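Local coordinates for sulfur oxidation protein soxB (Thermus thermophilus, PDB 2WDD) that probably hydrolyses the sulfur-sulfur bond of cysteine S-thiosulfonate in the Sox pathway of sulfur oxidation, using two manganese ions, at residues L434-G439 with R501-A506. Residues are numbered along the deposited sequence; the frame is centred on the assembly and turned at random.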
ATOM      1  N   LEU A 434      23.318  -9.670   6.068  1.00 11.69           N
ATOM      2  CA  LEU A 434      23.990  -9.414   7.349  1.00 12.13           C
ATOM      3  C   LEU A 434      25.265  -8.640   7.017  1.00 13.37           C
ATOM      4  O   LEU A 434      26.044  -9.054   6.155  1.00 12.58           O
ATOM      5  CB  LEU A 434      24.348 -10.734   8.060  1.00 12.97           C
ATOM      6  CG  LEU A 434      23.356 -11.233   9.120  1.00 18.08           C
ATOM      7  CD1 LEU A 434      21.933 -11.279   8.607  1.00 17.68           C
ATOM      8  CD2 LEU A 434      23.754 -12.594   9.694  1.00 17.81           C
ATOM      9  N   PHE A 435      25.455  -7.498   7.662  1.00 10.34           N
ATOM     10  CA  PHE A 435      26.590  -6.646   7.337  1.00 10.31           C
ATOM     11  C   PHE A 435      26.871  -5.684   8.474  1.00 13.25           C
ATOM     12  O   PHE A 435      25.970  -5.339   9.241  1.00 12.10           O
ATOM     13  CB  PHE A 435      26.284  -5.857   6.055  1.00 11.38           C
ATOM     14  CG  PHE A 435      24.969  -5.125   6.106  1.00 11.51           C
ATOM     15  CD1 PHE A 435      24.891  -3.827   6.591  1.00 12.65           C
ATOM     16  CD2 PHE A 435      23.794  -5.784   5.782  1.00 11.86           C
ATOM     17  CE1 PHE A 435      23.654  -3.176   6.694  1.00 13.12           C
ATOM     18  CE2 PHE A 435      22.563  -5.151   5.889  1.00 13.58           C
ATOM     19  CZ  PHE A 435      22.493  -3.848   6.344  1.00 11.27           C
ATOM     20  N   TYR A 436      28.111  -5.209   8.551  1.00 11.37           N
ATOM     21  CA  TYR A 436      28.481  -4.263   9.589  1.00 11.68           C
ATOM     22  C   TYR A 436      28.219  -2.830   9.164  1.00 15.18           C
ATOM     23  O   TYR A 436      28.466  -2.447   8.014  1.00 16.05           O
ATOM     24  CB  TYR A 436      29.961  -4.407   9.996  1.00 12.77           C
ATOM     25  CG  TYR A 436      30.273  -5.736  10.637  1.00 15.06           C
ATOM     26  CD1 TYR A 436      30.021  -5.948  11.986  1.00 17.13           C
ATOM     27  CD2 TYR A 436      30.696  -6.811   9.866  1.00 16.92           C
ATOM     28  CE1 TYR A 436      30.266  -7.181  12.575  1.00 18.33           C
ATOM     29  CE2 TYR A 436      30.954  -8.050  10.446  1.00 18.06           C
ATOM     30  CZ  TYR A 436      30.722  -8.227  11.795  1.00 24.08           C
ATOM     31  OH  TYR A 436      30.962  -9.456  12.368  1.00 24.55           O
ATOM     32  N   LEU A 437      27.767  -2.035  10.121  1.00 13.07           N
ATOM     33  CA  LEU A 437      27.568  -0.607   9.924  1.00 12.75           C
ATOM     34  C   LEU A 437      28.264   0.089  11.078  1.00 16.15           C
ATOM     35  O   LEU A 437      28.177  -0.364  12.211  1.00 15.33           O
ATOM     36  CB  LEU A 437      26.081  -0.247  10.018  1.00 12.22           C
ATOM     37  CG  LEU A 437      25.169  -0.587   8.845  1.00 14.56           C
ATOM     38  CD1 LEU A 437      23.734  -0.153   9.162  1.00 14.13           C
ATOM     39  CD2 LEU A 437      25.643   0.054   7.542  1.00 14.68           C
ATOM     40  N   ARG A 438      28.908   1.218  10.810  1.00 13.15           N
ATOM     41  CA  ARG A 438      29.473   1.997  11.895  1.00 13.40           C
ATOM     42  C   ARG A 438      28.300   2.697  12.575  1.00 16.20           C
ATOM     43  O   ARG A 438      27.275   2.966  11.928  1.00 13.67           O
ATOM     44  CB  ARG A 438      30.442   3.044  11.342  1.00 14.57           C
ATOM     45  CG  ARG A 438      31.684   2.420  10.727  1.00 15.14           C
ATOM     46  CD  ARG A 438      32.509   3.461   9.994  1.00 14.66           C
ATOM     47  NE  ARG A 438      31.963   3.761   8.677  1.00 17.57           N
ATOM     48  CZ  ARG A 438      31.301   4.873   8.376  1.00 22.22           C
ATOM     49  NH1 ARG A 438      31.094   5.796   9.306  1.00 15.14           N
ATOM     50  NH2 ARG A 438      30.841   5.053   7.149  1.00 16.60           N
ATOM     51  N   GLY A 439      28.439   2.997  13.864  1.00 15.20           N
ATOM     52  CA  GLY A 439      27.392   3.681  14.602  1.00 14.79           C
ATOM     53  C   GLY A 439      26.907   4.923  13.875  1.00 17.50           C
ATOM     54  O   GLY A 439      25.702   5.197  13.797  1.00 14.46           O
ATOM     55  N   ARG A 501      31.648  -0.636  15.167  1.00 18.52           N
ATOM     56  CA  ARG A 501      31.072  -1.427  14.088  0.50 18.38           C
ATOM     57  C   ARG A 501      30.015  -2.318  14.730  1.00 21.09           C
ATOM     58  O   ARG A 501      30.302  -3.031  15.697  1.00 20.94           O
ATOM     59  CB  ARG A 501      32.138  -2.315  13.433  0.50 19.83           C
ATOM     60  CG  ARG A 501      33.120  -1.583  12.534  0.50 29.34           C
ATOM     61  CD  ARG A 501      33.714  -2.520  11.484  0.50 38.54           C
ATOM     62  NE  ARG A 501      33.892  -3.884  11.982  0.50 43.54           N
ATOM     63  CZ  ARG A 501      33.990  -4.960  11.205  0.50 55.21           C
ATOM     64  NH1 ARG A 501      33.924  -4.838   9.886  0.50 39.94           N
ATOM     65  NH2 ARG A 501      34.154  -6.160  11.746  0.50 41.28           N
ATOM     66  N   TYR A 502      28.790  -2.244  14.226  1.00 14.45           N
ATOM     67  CA  TYR A 502      27.693  -3.050  14.742  1.00 13.08           C
ATOM     68  C   TYR A 502      27.261  -4.017  13.654  1.00 16.40           C
ATOM     69  O   TYR A 502      27.217  -3.649  12.473  1.00 16.40           O
ATOM     70  CB  TYR A 502      26.497  -2.153  15.067  1.00 13.00           C
ATOM     71  CG  TYR A 502      26.701  -1.208  16.227  1.00 13.79           C
ATOM     72  CD1 TYR A 502      26.291  -1.555  17.510  1.00 15.38           C
ATOM     73  CD2 TYR A 502      27.248   0.053  16.033  1.00 14.25           C
ATOM     74  CE1 TYR A 502      26.462  -0.691  18.573  1.00 16.28           C
ATOM     75  CE2 TYR A 502      27.422   0.934  17.096  1.00 14.59           C
ATOM     76  CZ  TYR A 502      27.025   0.553  18.363  1.00 18.23           C
ATOM     77  OH  TYR A 502      27.167   1.421  19.422  1.00 19.24           O
ATOM     78  N   LEU A 503      26.918  -5.244  14.033  1.00 12.72           N
ATOM     79  CA  LEU A 503      26.422  -6.192  13.037  1.00 11.52           C
ATOM     80  C   LEU A 503      24.939  -5.919  12.824  1.00 14.53           C
ATOM     81  O   LEU A 503      24.137  -5.948  13.768  1.00 13.32           O
ATOM     82  CB  LEU A 503      26.651  -7.649  13.440  1.00 11.43           C
ATOM     83  CG  LEU A 503      26.205  -8.658  12.376  1.00 15.01           C
ATOM     84  CD1 LEU A 503      26.931  -8.450  11.050  1.00 15.31           C
ATOM     85  CD2 LEU A 503      26.385 -10.088  12.863  1.00 16.79           C
ATOM     86  N   ALA A 504      24.595  -5.622  11.576  1.00 11.29           N
ATOM     87  CA  ALA A 504      23.236  -5.293  11.212  1.00 10.85           C
ATOM     88  C   ALA A 504      22.654  -6.353  10.302  1.00 13.68           C
ATOM     89  O   ALA A 504      23.373  -7.131   9.674  1.00 12.65           O
ATOM     90  CB  ALA A 504      23.187  -3.943  10.508  1.00 11.63           C
ATOM     91  N   ALA A 505      21.332  -6.367  10.222  1.00 10.84           N
ATOM     92  CA  ALA A 505      20.645  -7.250   9.291  1.00  9.93           C
ATOM     93  C   ALA A 505      19.573  -6.400   8.634  1.00 12.25           C
ATOM     94  O   ALA A 505      19.049  -5.487   9.252  1.00 12.42           O
ATOM     95  CB  ALA A 505      20.017  -8.441  10.015  1.00 10.98           C
ATOM     96  N   ALA A 506      19.302  -6.647   7.359  1.00  9.51           N
ATOM     97  CA  ALA A 506      18.278  -5.870   6.658  1.00  9.49           C
ATOM     98  C   ALA A 506      17.736  -6.683   5.510  1.00 11.34           C
ATOM     99  O   ALA A 506      18.443  -7.513   4.947  1.00 11.01           O
ATOM    100  CB  ALA A 506      18.871  -4.567   6.124  1.00 10.54           C
TER
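Tyr436 is sandwiched between two neighbours from the adjoining strand, the guanidinium of Arg501 over one ring face and a methyl of Leu503 over the other. In the conformer described, the guanidinium lies nearly flat on the ring, with planes 16° apart, and Arg501 CZ sits 4.0 Å from the Tyr436 ring centroid, a cation-pi stack. A bend at chi3 turns the guanidinium over the ring, and in this conformer a salt bridge from Arg501 NH1 to Glu516 probably helps to fix the group there. From the opposite side Leu503 CD1 makes a CH-pi contact 3.9 Å from the Tyr436 ring centroid. With CG anti to the backbone N (chi1 -177°), Leu503 sends CD1 over the ring centre, while its CB touches the rim at Tyr436 CE1. On the sheet face that carries Tyr436, Leu434 CD1 also meets Ala505 CB at 3.7 Å.

The opposite face of the sheet is buried and largely apolar. Phe435 spreads its ring over Ala504 CB, while Ala506 CB abuts the ring edge, 3.7 Å from Phe435 CZ. Leu437 CD1 approaches the same Ala504 methyl, and Phe400 and Ile442, from strand 398-401 and helix 439-453, add to this layer. Where that helix begins, the edge of the Tyr502 ring faces Gly439 N; the Tyr502 hydroxyl bonds to Asp497 N.

Between the faces, Phe435 and Ala504 exchange two backbone hydrogen bonds, as do Leu437 and Tyr502; Tyr502 N to Leu437 O is nearly straight (174°). Strands 431-438 and 501-507 thus form an antiparallel ladder in the mixed sheet of the 5'-nucleotidase-type C-terminal domain.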